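Local atomic coordinates of cystathionine gamma-lyase (Saccharomyces cerevisiae, PDB entry 1N8P), a protein that binds pyridoxal-5'-phosphate and belongs to the Cys/Met metabolism family of enzymes that depend on this compound. Residues L182-S187 with V197-T202; R327-A332 with I338-E343; E356-E359 with F364-L367. One frame throughout, in Å; residues are numbered along the deposited sequence.

Contact 1: residues L182-S187 with V197-T202. With PLP (pyridoxal-5'-phosphate), chain E.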
loop_
_atom_site.group_PDB
_atom_site.type_symbol
_atom_site.label_atom_id
_atom_site.label_comp_id
_atom_site.label_asym_id
_atom_site.label_seq_id
_atom_site.Cartn_x
_atom_site.Cartn_y
_atom_site.Cartn_z
ATOM N N LEU A 182 -16.246 -19.005 13.469
ATOM C CA LEU A 182 -17.501 -19.105 12.733
ATOM C C LEU A 182 -17.746 -17.822 11.944
ATOM O O LEU A 182 -18.303 -17.877 10.861
ATOM C CB LEU A 182 -18.667 -19.372 13.678
ATOM C CG LEU A 182 -18.705 -20.733 14.387
ATOM C CD1 LEU A 182 -19.873 -20.745 15.373
ATOM C CD2 LEU A 182 -18.873 -21.864 13.366
ATOM N N SER A 183 -17.315 -16.682 12.486
ATOM C CA SER A 183 -17.462 -15.379 11.823
ATOM C C SER A 183 -18.874 -14.777 11.837
ATOM O O SER A 183 -19.858 -15.493 11.883
ATOM C CB SER A 183 -17.110 -15.497 10.374
ATOM O OG SER A 183 -18.311 -15.755 9.684
ATOM N N PRO A 184 -18.980 -13.444 11.764
ATOM C CA PRO A 184 -20.314 -12.845 11.759
ATOM C C PRO A 184 -21.353 -13.639 10.948
ATOM O O PRO A 184 -22.459 -13.842 11.390
ATOM C CB PRO A 184 -20.047 -11.454 11.173
ATOM C CG PRO A 184 -18.720 -11.104 11.823
ATOM C CD PRO A 184 -17.936 -12.402 11.674
ATOM N N TYR A 185 -20.982 -14.128 9.780
ATOM C CA TYR A 185 -21.921 -14.848 8.943
ATOM C C TYR A 185 -22.667 -16.028 9.588
ATOM O O TYR A 185 -23.883 -16.075 9.591
ATOM C CB TYR A 185 -21.216 -15.337 7.645
ATOM C CG TYR A 185 -22.196 -15.930 6.651
ATOM C CD1 TYR A 185 -23.245 -15.152 6.150
ATOM C CD2 TYR A 185 -22.135 -17.269 6.282
ATOM C CE1 TYR A 185 -24.214 -15.680 5.322
ATOM C CE2 TYR A 185 -23.107 -17.816 5.448
ATOM C CZ TYR A 185 -24.157 -17.001 4.973
ATOM O OH TYR A 185 -25.166 -17.494 4.162
ATOM N N ILE A 186 -21.923 -16.993 10.112
ATOM C CA ILE A 186 -22.491 -18.177 10.714
ATOM C C ILE A 186 -23.174 -17.950 12.051
ATOM O O ILE A 186 -24.111 -18.652 12.374
ATOM C CB ILE A 186 -21.402 -19.274 10.929
ATOM C CG1 ILE A 186 -20.831 -19.706 9.575
ATOM C CG2 ILE A 186 -22.010 -20.497 11.702
ATOM C CD1 ILE A 186 -19.784 -20.762 9.692
ATOM N N SER A 187 -22.725 -16.979 12.831
ATOM C CA SER A 187 -23.330 -16.767 14.125
ATOM C C SER A 187 -23.187 -15.371 14.698
ATOM O O SER A 187 -22.265 -14.629 14.372
ATOM C CB SER A 187 -22.750 -17.773 15.099
ATOM O OG SER A 187 -23.326 -17.618 16.380
ATOM N N VAL A 197 -18.477 -9.548 21.782
ATOM C CA VAL A 197 -18.076 -10.492 20.735
ATOM C C VAL A 197 -16.696 -10.078 20.314
ATOM O O VAL A 197 -16.502 -8.936 19.905
ATOM C CB VAL A 197 -18.896 -10.377 19.472
ATOM C CG1 VAL A 197 -19.458 -11.732 19.125
ATOM C CG2 VAL A 197 -19.966 -9.341 19.631
ATOM N N VAL A 198 -15.746 -11.001 20.405
ATOM C CA VAL A 198 -14.356 -10.739 20.015
ATOM C C VAL A 198 -14.027 -11.497 18.721
ATOM O O VAL A 198 -14.583 -12.559 18.461
ATOM C CB VAL A 198 -13.382 -11.210 21.110
ATOM C CG1 VAL A 198 -11.988 -11.145 20.614
ATOM C CG2 VAL A 198 -13.513 -10.347 22.324
ATOM N N HIS A 199 -13.149 -10.945 17.898
ATOM C CA HIS A 199 -12.754 -11.606 16.663
ATOM C C HIS A 199 -11.321 -11.304 16.382
ATOM O O HIS A 199 -10.808 -10.238 16.724
ATOM C CB HIS A 199 -13.470 -11.080 15.456
ATOM C CG HIS A 199 -14.897 -11.488 15.355
ATOM N ND1 HIS A 199 -15.294 -12.608 14.664
ATOM C CD2 HIS A 199 -16.029 -10.867 15.756
ATOM C CE1 HIS A 199 -16.611 -12.661 14.634
ATOM N NE2 HIS A 199 -17.082 -11.615 15.289
ATOM N N SER A 200 -10.681 -12.273 15.753
ATOM C CA SER A 200 -9.331 -12.114 15.299
ATOM C C SER A 200 -9.700 -11.918 13.818
ATOM O O SER A 200 -10.096 -12.872 13.137
ATOM C CB SER A 200 -8.568 -13.396 15.514
ATOM O OG SER A 200 -7.260 -13.218 15.063
ATOM N N ALA A 201 -9.644 -10.671 13.346
ATOM C CA ALA A 201 -10.023 -10.345 11.977
ATOM C C ALA A 201 -8.992 -10.832 10.978
ATOM O O ALA A 201 -9.138 -10.642 9.759
ATOM C CB ALA A 201 -10.234 -8.826 11.841
ATOM N N THR A 202 -7.939 -11.439 11.518
ATOM C CA THR A 202 -6.845 -12.006 10.742
ATOM C C THR A 202 -7.370 -13.190 9.976
ATOM O O THR A 202 -6.963 -13.478 8.867
ATOM C CB THR A 202 -5.748 -12.543 11.645
ATOM O OG1 THR A 202 -5.286 -11.491 12.503
ATOM C CG2 THR A 202 -4.603 -13.106 10.807
HETATM N N1 PLP E . -7.966 -16.125 18.952
HETATM C C2 PLP E . -8.333 -17.125 18.075
HETATM C C2A PLP E . -9.594 -17.890 18.460
HETATM C C3 PLP E . -7.458 -17.312 16.881
HETATM O O3 PLP E . -7.922 -18.289 16.063
HETATM C C4 PLP E . -6.304 -16.494 16.688
HETATM C C4A PLP E . -5.403 -16.714 15.505
HETATM C C5 PLP E . -6.032 -15.454 17.720
HETATM C C6 PLP E . -6.869 -15.300 18.811
HETATM C C5A PLP E . -4.843 -14.507 17.490
HETATM O O4P PLP E . -5.193 -13.306 16.826
HETATM P P PLP E . -4.107 -12.206 16.590
HETATM O O1P PLP E . -4.767 -11.277 15.705
HETATM O O2P PLP E . -2.937 -12.903 15.930
HETATM O O3P PLP E . -3.795 -11.753 17.937
#
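The imidazole of H199 meets the pyrrolidine of P184, the two side chains arriving from opposite directions. P184 CD lies 3.3 Å from H199 CE1, approaching the ring obliquely, and P184 CG follows at 3.8 Å from the same carbon. At the edge of the imidazole, near its plane, S183 CA lies 4.0 Å from H199 CE1. With CG placed beside the backbone N (chi1 -73°), the ring is carried off the strand toward the helical turn. Its NE2 is hydrogen-bonded to E68 OE1, and since P184 also packs on E68, ring and proline share a neighbour beyond the contact. The two segments belong to a beta-alpha-beta unit of the large PLP-binding sheet, in which the short, weakly bonded helix 183-186 connects strand 174-178 to strand 196-200. Only 92 Å² is buried between them, nearly all of it round H199. Away from this buried core, Y185 is partly exposed, with its ring edge-to-face with F8 and against helix 253-271. S200, next after H199 on the strand, serves pyridoxal-5'-phosphate instead: its OG donates to O4P over 2.7 Å. Two residues on, T202 OG1 lies 3.3 Å from PLP O1P, a weak and unsettled bond, because V211 O is also within reach of the hydroxyl. G79, S80, and Y49 and R51 of the second subunit also hydrogen-bond to PLP.

Contact 2: residues R327-A332 with I338-E343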
loop_
_atom_site.group_PDB
_atom_site.type_symbol
_atom_site.label_atom_id
_atom_site.label_comp_id
_atom_site.label_asym_id
_atom_site.label_seq_id
_atom_site.Cartn_x
_atom_site.Cartn_y
_atom_site.Cartn_z
ATOM N N ARG A 327 -1.412 -31.984 -1.094
ATOM C CA ARG A 327 -0.984 -31.105 -2.155
ATOM C C ARG A 327 -1.681 -29.759 -2.090
ATOM O O ARG A 327 -1.036 -28.702 -2.157
ATOM C CB ARG A 327 -1.269 -31.758 -3.497
ATOM C CG ARG A 327 -0.938 -30.883 -4.669
ATOM C CD ARG A 327 -1.165 -31.612 -5.953
ATOM N NE ARG A 327 -2.572 -31.856 -6.226
ATOM C CZ ARG A 327 -3.342 -31.001 -6.884
ATOM N NH1 ARG A 327 -2.820 -29.870 -7.307
ATOM N NH2 ARG A 327 -4.602 -31.290 -7.167
ATOM N N LEU A 328 -3.001 -29.809 -1.950
ATOM C CA LEU A 328 -3.817 -28.608 -1.898
ATOM C C LEU A 328 -3.867 -27.925 -0.526
ATOM O O LEU A 328 -3.866 -26.698 -0.457
ATOM C CB LEU A 328 -5.226 -28.938 -2.398
ATOM C CG LEU A 328 -5.288 -29.382 -3.863
ATOM C CD1 LEU A 328 -6.732 -29.501 -4.310
ATOM C CD2 LEU A 328 -4.537 -28.365 -4.725
ATOM N N PHE A 329 -3.926 -28.691 0.562
ATOM C CA PHE A 329 -3.932 -28.071 1.893
ATOM C C PHE A 329 -2.503 -27.708 2.191
ATOM O O PHE A 329 -1.594 -28.381 1.750
ATOM C CB PHE A 329 -4.474 -29.025 2.964
ATOM C CG PHE A 329 -5.947 -29.244 2.869
ATOM C CD1 PHE A 329 -6.480 -29.960 1.826
ATOM C CD2 PHE A 329 -6.804 -28.683 3.798
ATOM C CE1 PHE A 329 -7.850 -30.120 1.703
ATOM C CE2 PHE A 329 -8.174 -28.837 3.681
ATOM C CZ PHE A 329 -8.692 -29.559 2.626
ATOM N N THR A 330 -2.284 -26.652 2.945
ATOM C CA THR A 330 -0.918 -26.252 3.213
ATOM C C THR A 330 -0.560 -26.284 4.675
ATOM O O THR A 330 -1.205 -25.652 5.503
ATOM C CB THR A 330 -0.656 -24.862 2.599
ATOM O OG1 THR A 330 -0.666 -24.994 1.171
ATOM C CG2 THR A 330 0.649 -24.292 3.043
ATOM N N LEU A 331 0.486 -27.042 4.983
ATOM C CA LEU A 331 0.951 -27.185 6.351
ATOM C C LEU A 331 1.496 -25.860 6.853
ATOM O O LEU A 331 2.477 -25.339 6.328
ATOM C CB LEU A 331 2.028 -28.264 6.416
ATOM C CG LEU A 331 2.525 -28.671 7.793
ATOM C CD1 LEU A 331 1.404 -29.310 8.578
ATOM C CD2 LEU A 331 3.671 -29.638 7.620
ATOM N N ALA A 332 0.838 -25.314 7.872
ATOM C CA ALA A 332 1.226 -24.036 8.465
ATOM C C ALA A 332 0.416 -23.807 9.734
ATOM O O ALA A 332 -0.259 -24.709 10.215
ATOM C CB ALA A 332 0.961 -22.921 7.486
ATOM N N ILE A 338 -8.149 -17.925 2.887
ATOM C CA ILE A 338 -8.789 -18.134 1.605
ATOM C C ILE A 338 -8.282 -19.455 0.994
ATOM O O ILE A 338 -8.968 -20.126 0.202
ATOM C CB ILE A 338 -8.444 -16.875 0.738
ATOM C CG1 ILE A 338 -9.333 -16.758 -0.454
ATOM C CG2 ILE A 338 -6.971 -16.862 0.296
ATOM C CD1 ILE A 338 -9.029 -15.462 -1.140
ATOM N N GLU A 339 -7.067 -19.830 1.376
ATOM C CA GLU A 339 -6.459 -21.058 0.895
ATOM C C GLU A 339 -6.385 -22.101 2.013
ATOM O O GLU A 339 -6.023 -21.795 3.143
ATOM C CB GLU A 339 -5.064 -20.756 0.346
ATOM C CG GLU A 339 -3.989 -20.490 1.399
ATOM C CD GLU A 339 -4.036 -19.103 2.013
ATOM O OE1 GLU A 339 -3.928 -18.132 1.238
ATOM O OE2 GLU A 339 -4.159 -18.999 3.261
ATOM N N SER A 340 -6.743 -23.335 1.686
ATOM C CA SER A 340 -6.723 -24.445 2.638
ATOM C C SER A 340 -5.437 -24.595 3.455
ATOM O O SER A 340 -4.335 -24.373 2.962
ATOM C CB SER A 340 -6.990 -25.749 1.898
ATOM O OG SER A 340 -8.256 -25.704 1.277
ATOM N N LEU A 341 -5.595 -24.972 4.719
ATOM C CA LEU A 341 -4.456 -25.178 5.605
ATOM C C LEU A 341 -4.683 -26.359 6.538
ATOM O O LEU A 341 -5.803 -26.762 6.782
ATOM C CB LEU A 341 -4.187 -23.922 6.430
ATOM C CG LEU A 341 -3.860 -22.664 5.616
ATOM C CD1 LEU A 341 -3.387 -21.584 6.573
ATOM C CD2 LEU A 341 -2.782 -22.940 4.577
ATOM N N LEU A 342 -3.617 -26.951 7.038
ATOM C CA LEU A 342 -3.808 -28.049 7.959
ATOM C C LEU A 342 -2.685 -28.019 8.986
ATOM O O LEU A 342 -1.560 -27.634 8.699
ATOM C CB LEU A 342 -3.911 -29.371 7.201
ATOM C CG LEU A 342 -2.722 -30.281 6.993
ATOM C CD1 LEU A 342 -3.212 -31.505 6.275
ATOM C CD2 LEU A 342 -1.643 -29.588 6.201
ATOM N N GLU A 343 -3.017 -28.383 10.212
ATOM C CA GLU A 343 -2.044 -28.335 11.295
ATOM C C GLU A 343 -2.280 -29.466 12.297
ATOM O O GLU A 343 -3.333 -30.108 12.285
ATOM C CB GLU A 343 -2.151 -26.951 11.958
ATOM C CG GLU A 343 -1.481 -26.790 13.273
ATOM C CD GLU A 343 -2.477 -26.602 14.395
ATOM O OE1 GLU A 343 -3.587 -27.169 14.331
ATOM O OE2 GLU A 343 -2.139 -25.898 15.361
#
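Strands 330-331 and 341-343 form the parallel pair at one margin of the five-stranded mixed sheet, with T330 opposite L341 and L331 opposite L342. T330 bonds through both its backbone groups: its N donates to S340 O over 3.1 Å, and its O accepts from L342 N, also over 3.1 Å. A weaker bond, A332 N to L342 O at 3.4 Å, continues the pairing. Just before the strand, the F329 ring receives S340 CB over one face in a CH-pi contact, 3.8 Å from the ring centroid and 22° off its normal, while L341 O lies at the ring edge, in plane. S340 OG is hydrogen-bonded to G373 N, and helix 377-392 packs against both F329 and S340. The carboxylate of E343 forms a hydrogen bond with T349 and a salt bridge with R369. Backbone bonds from L331 reach the second subunit, so the margin of the sheet abuts a neighbouring chain. On the T330 face, L341 CD2 lies 3.5 Å from T330 CB. On the other face, L331 extends with CG opposite its backbone N (chi1 -173°), directing the branch along the neighbouring strand; its CD1 lies 3.9 Å from L342 CD2 and 3.4 Å from L342 O.

Contact 3: residues E356-E359 with F364-L367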
loop_
_atom_site.group_PDB
_atom_site.type_symbol
_atom_site.label_atom_id
_atom_site.label_comp_id
_atom_site.label_asym_id
_atom_site.label_seq_id
_atom_site.Cartn_x
_atom_site.Cartn_y
_atom_site.Cartn_z
ATOM N N GLU A 356 0.725 -34.713 28.973
ATOM C CA GLU A 356 -0.203 -34.855 30.088
ATOM C C GLU A 356 -1.545 -34.236 29.733
ATOM O O GLU A 356 -2.564 -34.918 29.703
ATOM C CB GLU A 356 0.376 -34.169 31.336
ATOM N N ALA A 357 -1.531 -32.938 29.455
ATOM C CA ALA A 357 -2.748 -32.232 29.106
ATOM C C ALA A 357 -3.178 -32.577 27.684
ATOM O O ALA A 357 -4.369 -32.788 27.432
ATOM C CB ALA A 357 -2.544 -30.728 29.255
ATOM N N ARG A 358 -2.224 -32.647 26.758
ATOM C CA ARG A 358 -2.565 -32.962 25.370
ATOM C C ARG A 358 -3.151 -34.371 25.212
ATOM O O ARG A 358 -2.756 -35.118 24.311
ATOM C CB ARG A 358 -1.345 -32.851 24.455
ATOM C CG ARG A 358 -0.521 -31.608 24.596
ATOM C CD ARG A 358 0.591 -31.583 23.537
ATOM N NE ARG A 358 1.537 -32.705 23.602
ATOM C CZ ARG A 358 1.287 -33.956 23.206
ATOM N NH1 ARG A 358 0.101 -34.291 22.704
ATOM N NH2 ARG A 358 2.240 -34.882 23.296
ATOM N N GLU A 359 -4.076 -34.728 26.093
ATOM C CA GLU A 359 -4.762 -36.016 26.063
ATOM C C GLU A 359 -5.979 -35.772 26.947
ATOM O O GLU A 359 -6.932 -36.553 26.971
ATOM C CB GLU A 359 -3.907 -37.138 26.674
ATOM C CG GLU A 359 -2.647 -37.517 25.916
ATOM C CD GLU A 359 -2.920 -38.052 24.544
ATOM O OE1 GLU A 359 -3.737 -38.981 24.412
ATOM O OE2 GLU A 359 -2.308 -37.550 23.587
ATOM N N PHE A 364 -5.573 -34.578 21.291
ATOM C CA PHE A 364 -4.897 -35.830 21.005
ATOM C C PHE A 364 -3.671 -35.676 20.103
ATOM O O PHE A 364 -3.654 -34.900 19.147
ATOM C CB PHE A 364 -5.884 -36.817 20.382
ATOM C CG PHE A 364 -6.803 -37.480 21.375
ATOM C CD1 PHE A 364 -8.065 -37.913 20.989
ATOM C CD2 PHE A 364 -6.404 -37.684 22.687
ATOM C CE1 PHE A 364 -8.910 -38.535 21.896
ATOM C CE2 PHE A 364 -7.240 -38.306 23.594
ATOM C CZ PHE A 364 -8.497 -38.732 23.196
ATOM N N ASP A 365 -2.647 -36.451 20.417
ATOM C CA ASP A 365 -1.387 -36.434 19.686
ATOM C C ASP A 365 -1.527 -36.937 18.259
ATOM O O ASP A 365 -0.692 -36.623 17.415
ATOM C CB ASP A 365 -0.371 -37.309 20.426
ATOM C CG ASP A 365 1.051 -37.078 19.973
ATOM O OD1 ASP A 365 1.323 -37.217 18.764
ATOM O OD2 ASP A 365 1.897 -36.764 20.848
ATOM N N ASP A 366 -2.553 -37.740 17.988
ATOM C CA ASP A 366 -2.745 -38.259 16.631
ATOM C C ASP A 366 -3.902 -37.559 15.930
ATOM O O ASP A 366 -4.554 -38.125 15.067
ATOM C CB ASP A 366 -2.942 -39.797 16.643
ATOM C CG ASP A 366 -4.144 -40.259 17.494
ATOM O OD1 ASP A 366 -4.336 -39.724 18.602
ATOM O OD2 ASP A 366 -4.882 -41.178 17.071
ATOM N N LEU A 367 -4.115 -36.300 16.296
ATOM C CA LEU A 367 -5.186 -35.473 15.740
ATOM C C LEU A 367 -4.771 -34.462 14.664
ATOM O O LEU A 367 -3.897 -33.631 14.883
ATOM C CB LEU A 367 -5.833 -34.689 16.861
ATOM C CG LEU A 367 -6.955 -33.758 16.446
ATOM C CD1 LEU A 367 -8.278 -34.518 16.540
ATOM C CD2 LEU A 367 -6.942 -32.538 17.352
#
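R358 and D365 cross obliquely, with guanidinium and carboxylate planes 72° apart, and the acid oxygen approaches the guanidinium obliquely. The salt bridge is R358 NH2 to D365 OD2 at 3.1 Å, and its hydrogen bond is weak and bent. R358 NH1 stays further off, 3.6 Å from D365 OD2. A bend at chi3 (-60°) swings the end of the arginine across to the acid. E359 takes a different line. Its side chain crosses that of F364 at about a right angle, yet the carboxylate and ring planes are only 32° apart; OE1 comes within 3.4 Å of F364 CD2, again obliquely. The second oxygen of the same carboxylate, E359 OE2, accepts a weak bond from D365 N at 3.4 Å. This backbone N-H belongs to a type I beta turn, F364 to L367, closed by L367 N donating to F364 O over 3.2 Å and leading straight into strand 367-371. Both segments sit in the long surface loop between strands 341-343 and 367-371, untouched by the other chains of the assembly. The like-charged E359 OE2 and D365 OD2 are 5.1 Å apart, a spacing whose cost R358 probably offsets in part. D366 OD1 forms a salt bridge with R311 of strand 307-312, and F364 packs on the same arginine.

In the fold
Contacts 1, 2 and 3 follow one another along the chain. Contact 1 belongs to the seven-stranded sheet, near the middle of the subunit and beside the PLP phosphate. Contact 2 lies in the five-stranded sheet, its centre 20 Å from that of contact 1 and the nearest atoms about 8 Å apart. Contact 3 occupies the loop joining strand 341-343 of contact 2 to its sheet neighbour 367-371; their centres are 21 Å apart, though the nearest atoms approach to about 4 Å. Contacts 1 and 3 are further separated, 27 Å between centres. Contacts 1 and 2 are buried and both meet neighbouring subunits, whereas contact 3 is a surface loop that no other chain of the assembly touches.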